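Local coordinates for protein probable transcriptional regulator phnF (Escherichia coli, PDB 2FA1) that probably acts as a transcriptional regulator, encoded in an operon for alkylphosphonate uptake and C-P lyase, this chain being its C-terminal effector-binding UTRA domain, at residues L72-T77 / T94-R99. Sequence-based numbering, arbitrary orientation. Where two conformers were deposited one is given.
Sequences LTLWPT and TGIALR
Thr94 and Thr77 meet through a methyl group: CG2 of Thr94 reaches the side chain of Thr77, 3.7 Å from its OG1 and 4.0 Å from its CG2. Two polar residues thus touch without a polar bond between them; the hydroxyl of Thr94 has its partners within its own part of the chain. A chi1 of 62° tucks OG1 of Thr94 over its own backbone, flanked by N and C, and turns CG2 to Thr77. Thr94 OG1 accepts from the backbone N of Ile96 at 3.1 Å, with an N-H...O angle of 160°, and also hydrogen-bonds to the carbonyl O of Leu90. The first of these bonds defines an ST turn, through which the chain leaves helix 86-94 by way of Gly95, whose phi is positive, and heads into strand 98-109, the outermost strand, within this chain, of the antiparallel sheet of the UTRA domain. Ile96, whose N closes the turn, offers CD1 to CD2 of Leu74 at 3.8 Å, an apolar touch between branch ends of two side chains that lie at a slant to each other. Leu74 closes the short 3-10 turn before helix 75-78 and also packs on Ile49 of strand 47-57, while Ile96 rests against Arg135 of strand 125-135.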
ATOM      1  N   LEU A  72     -24.532   3.548  16.273  1.00 10.67           N
ATOM      2  CA  LEU A  72     -25.813   3.233  15.626  1.00 12.00           C
ATOM      3  C   LEU A  72     -26.682   4.453  15.389  1.00 11.60           C
ATOM      4  O   LEU A  72     -27.673   4.349  14.620  1.00 12.92           O
ATOM      5  CB  LEU A  72     -26.610   2.149  16.343  1.00 11.63           C
ATOM      6  CG  LEU A  72     -25.725   0.925  16.627  1.00 12.60           C
ATOM      7  CD1 LEU A  72     -26.585  -0.161  17.232  1.00 15.13           C
ATOM      8  CD2 LEU A  72     -25.188   0.407  15.235  1.00 15.93           C
ATOM      9  N   THR A  73     -26.343   5.530  16.086  1.00 12.98           N
ATOM     10  CA  THR A  73     -27.100   6.757  15.891  1.00 15.07           C
ATOM     11  C   THR A  73     -26.808   7.376  14.550  1.00 14.13           C
ATOM     12  O   THR A  73     -27.492   8.348  14.132  1.00 15.32           O
ATOM     13  CB  THR A  73     -26.892   7.855  16.919  1.00 14.78           C
ATOM     14  OG1 THR A  73     -25.591   8.418  16.912  1.00 15.37           O
ATOM     15  CG2 THR A  73     -27.326   7.294  18.327  1.00 19.04           C
ATOM     16  N   LEU A  74     -25.783   6.835  13.877  1.00 12.50           N
ATOM     17  CA  LEU A  74     -25.673   7.297  12.469  1.00 13.90           C
ATOM     18  C   LEU A  74     -26.637   6.645  11.490  1.00 14.01           C
ATOM     19  O   LEU A  74     -26.650   6.984  10.314  1.00 13.05           O
ATOM     20  CB  LEU A  74     -24.230   7.099  11.951  1.00 15.25           C
ATOM     21  CG  LEU A  74     -23.057   7.760  12.693  1.00 11.89           C
ATOM     22  CD1 LEU A  74     -21.739   7.327  12.140  1.00 15.19           C
ATOM     23  CD2 LEU A  74     -23.195   9.305  12.412  1.00 19.14           C
ATOM     24  N   TRP A  75     -27.457   5.699  11.952  1.00 11.53           N
ATOM     25  CA  TRP A  75     -28.309   4.994  11.047  1.00 13.24           C
ATOM     26  C   TRP A  75     -29.293   5.855  10.209  1.00 12.59           C
ATOM     27  O   TRP A  75     -29.485   5.534   9.035  1.00 14.02           O
ATOM     28  CB  TRP A  75     -28.958   3.824  11.850  1.00 14.87           C
ATOM     29  CG  TRP A  75     -29.843   2.931  11.070  1.00 13.03           C
ATOM     30  CD1 TRP A  75     -31.148   2.640  11.354  1.00 15.26           C
ATOM     31  CD2 TRP A  75     -29.499   2.173   9.888  1.00 15.22           C
ATOM     32  NE1 TRP A  75     -31.683   1.750  10.407  1.00 16.27           N
ATOM     33  CE2 TRP A  75     -30.671   1.445   9.504  1.00 19.12           C
ATOM     34  CE3 TRP A  75     -28.317   2.062   9.106  1.00 15.90           C
ATOM     35  CZ2 TRP A  75     -30.678   0.595   8.383  1.00 17.78           C
ATOM     36  CZ3 TRP A  75     -28.311   1.203   7.969  1.00 17.04           C
ATOM     37  CH2 TRP A  75     -29.496   0.481   7.616  1.00 18.69           C
ATOM     38  N   PRO A  76     -29.963   6.878  10.814  1.00 14.25           N
ATOM     39  CA  PRO A  76     -30.831   7.750   9.996  1.00 14.72           C
ATOM     40  C   PRO A  76     -30.077   8.338   8.764  1.00 15.81           C
ATOM     41  O   PRO A  76     -30.639   8.418   7.655  1.00 16.58           O
ATOM     42  CB  PRO A  76     -31.239   8.869  11.013  1.00 15.34           C
ATOM     43  CG  PRO A  76     -31.318   8.046  12.311  1.00 16.78           C
ATOM     44  CD  PRO A  76     -30.018   7.304  12.246  1.00 15.64           C
ATOM     45  N   THR A  77     -28.776   8.609   8.963  1.00 13.70           N
ATOM     46  CA  THR A  77     -28.009   9.185   7.880  1.00 12.71           C
ATOM     47  C   THR A  77     -27.553   8.135   6.917  1.00 12.73           C
ATOM     48  O   THR A  77     -27.768   8.232   5.704  1.00 12.62           O
ATOM     49  CB  THR A  77     -26.812   9.939   8.452  1.00 10.86           C
ATOM     50  OG1 THR A  77     -27.302  11.060   9.199  1.00 13.22           O
ATOM     51  CG2 THR A  77     -25.814  10.450   7.286  1.00 14.89           C
ATOM     52  N   THR A  94     -23.658  15.460   8.323  1.00 11.59           N
ATOM     53  CA  THR A  94     -23.570  15.455   9.788  1.00 13.88           C
ATOM     54  C   THR A  94     -22.439  16.324  10.271  1.00 14.45           C
ATOM     55  O   THR A  94     -22.327  16.568  11.476  1.00 17.65           O
ATOM     56  CB  THR A  94     -23.178  14.037  10.374  1.00 14.43           C
ATOM     57  OG1 THR A  94     -21.867  13.670   9.888  1.00 13.67           O
ATOM     58  CG2 THR A  94     -24.193  12.943   9.936  1.00 14.11           C
ATOM     59  N   GLY A  95     -21.566  16.731   9.334  1.00 14.27           N
ATOM     60  CA  GLY A  95     -20.359  17.535   9.715  1.00 17.30           C
ATOM     61  C   GLY A  95     -19.152  16.675  10.129  1.00 18.30           C
ATOM     62  O   GLY A  95     -18.071  17.204  10.385  1.00 18.40           O
ATOM     63  N   ILE A  96     -19.362  15.379  10.254  1.00 16.43           N
ATOM     64  CA  ILE A  96     -18.295  14.432  10.726  1.00 18.10           C
ATOM     65  C   ILE A  96     -17.294  14.217   9.601  1.00 19.04           C
ATOM     66  O   ILE A  96     -17.673  13.807   8.513  1.00 17.90           O
ATOM     67  CB  ILE A  96     -18.860  13.104  11.157  1.00 18.20           C
ATOM     68  CG1 ILE A  96     -19.683  13.246  12.426  1.00 18.16           C
ATOM     69  CG2 ILE A  96     -17.757  12.189  11.609  1.00 18.52           C
ATOM     70  CD1 ILE A  96     -20.617  12.084  12.623  1.00 19.68           C
ATOM     71  N   ALA A  97     -16.007  14.487   9.858  1.00 21.50           N
ATOM     72  CA  ALA A  97     -14.978  14.262   8.781  1.00 23.06           C
ATOM     73  C   ALA A  97     -14.052  13.274   9.466  1.00 25.57           C
ATOM     74  O   ALA A  97     -13.498  13.505  10.541  1.00 24.89           O
ATOM     75  CB  ALA A  97     -14.259  15.553   8.328  1.00 25.53           C
ATOM     76  N   LEU A  98     -14.043  12.070   8.933  1.00 25.34           N
ATOM     77  CA  LEU A  98     -13.284  11.042   9.567  1.00 26.56           C
ATOM     78  C   LEU A  98     -11.812  11.200   9.226  1.00 26.27           C
ATOM     79  O   LEU A  98     -11.481  11.598   8.088  1.00 28.36           O
ATOM     80  CB  LEU A  98     -13.757   9.684   9.018  1.00 25.39           C
ATOM     81  CG  LEU A  98     -15.215   9.515   9.269  1.00 25.22           C
ATOM     82  CD1 LEU A  98     -15.817   8.380   8.350  1.00 24.69           C
ATOM     83  CD2 LEU A  98     -15.294   9.221  10.715  1.00 20.24           C
ATOM     84  N   ARG A  99     -10.955  10.924  10.193  0.50 26.90           N
ATOM     85  CA  ARG A  99      -9.515  10.936   9.975  0.50 27.56           C
ATOM     86  C   ARG A  99      -8.921   9.588  10.374  0.50 26.84           C
ATOM     87  O   ARG A  99      -9.278   8.978  11.381  0.50 27.79           O
ATOM     88  CB  ARG A  99      -8.853  12.052  10.779  0.50 28.14           C
ATOM     89  CG  ARG A  99      -9.193  13.437  10.273  0.50 30.34           C
ATOM     90  CD  ARG A  99      -8.371  13.805   9.045  0.50 33.50           C
ATOM     91  NE  ARG A  99      -9.147  14.576   8.074  0.50 36.56           N
ATOM     92  CZ  ARG A  99     -10.178  15.369   8.367  0.50 35.01           C
ATOM     93  NH1 ARG A  99     -10.573  15.560   9.628  0.50 35.94           N
ATOM     94  NH2 ARG A  99     -10.800  16.000   7.385  0.50 35.34           N
TER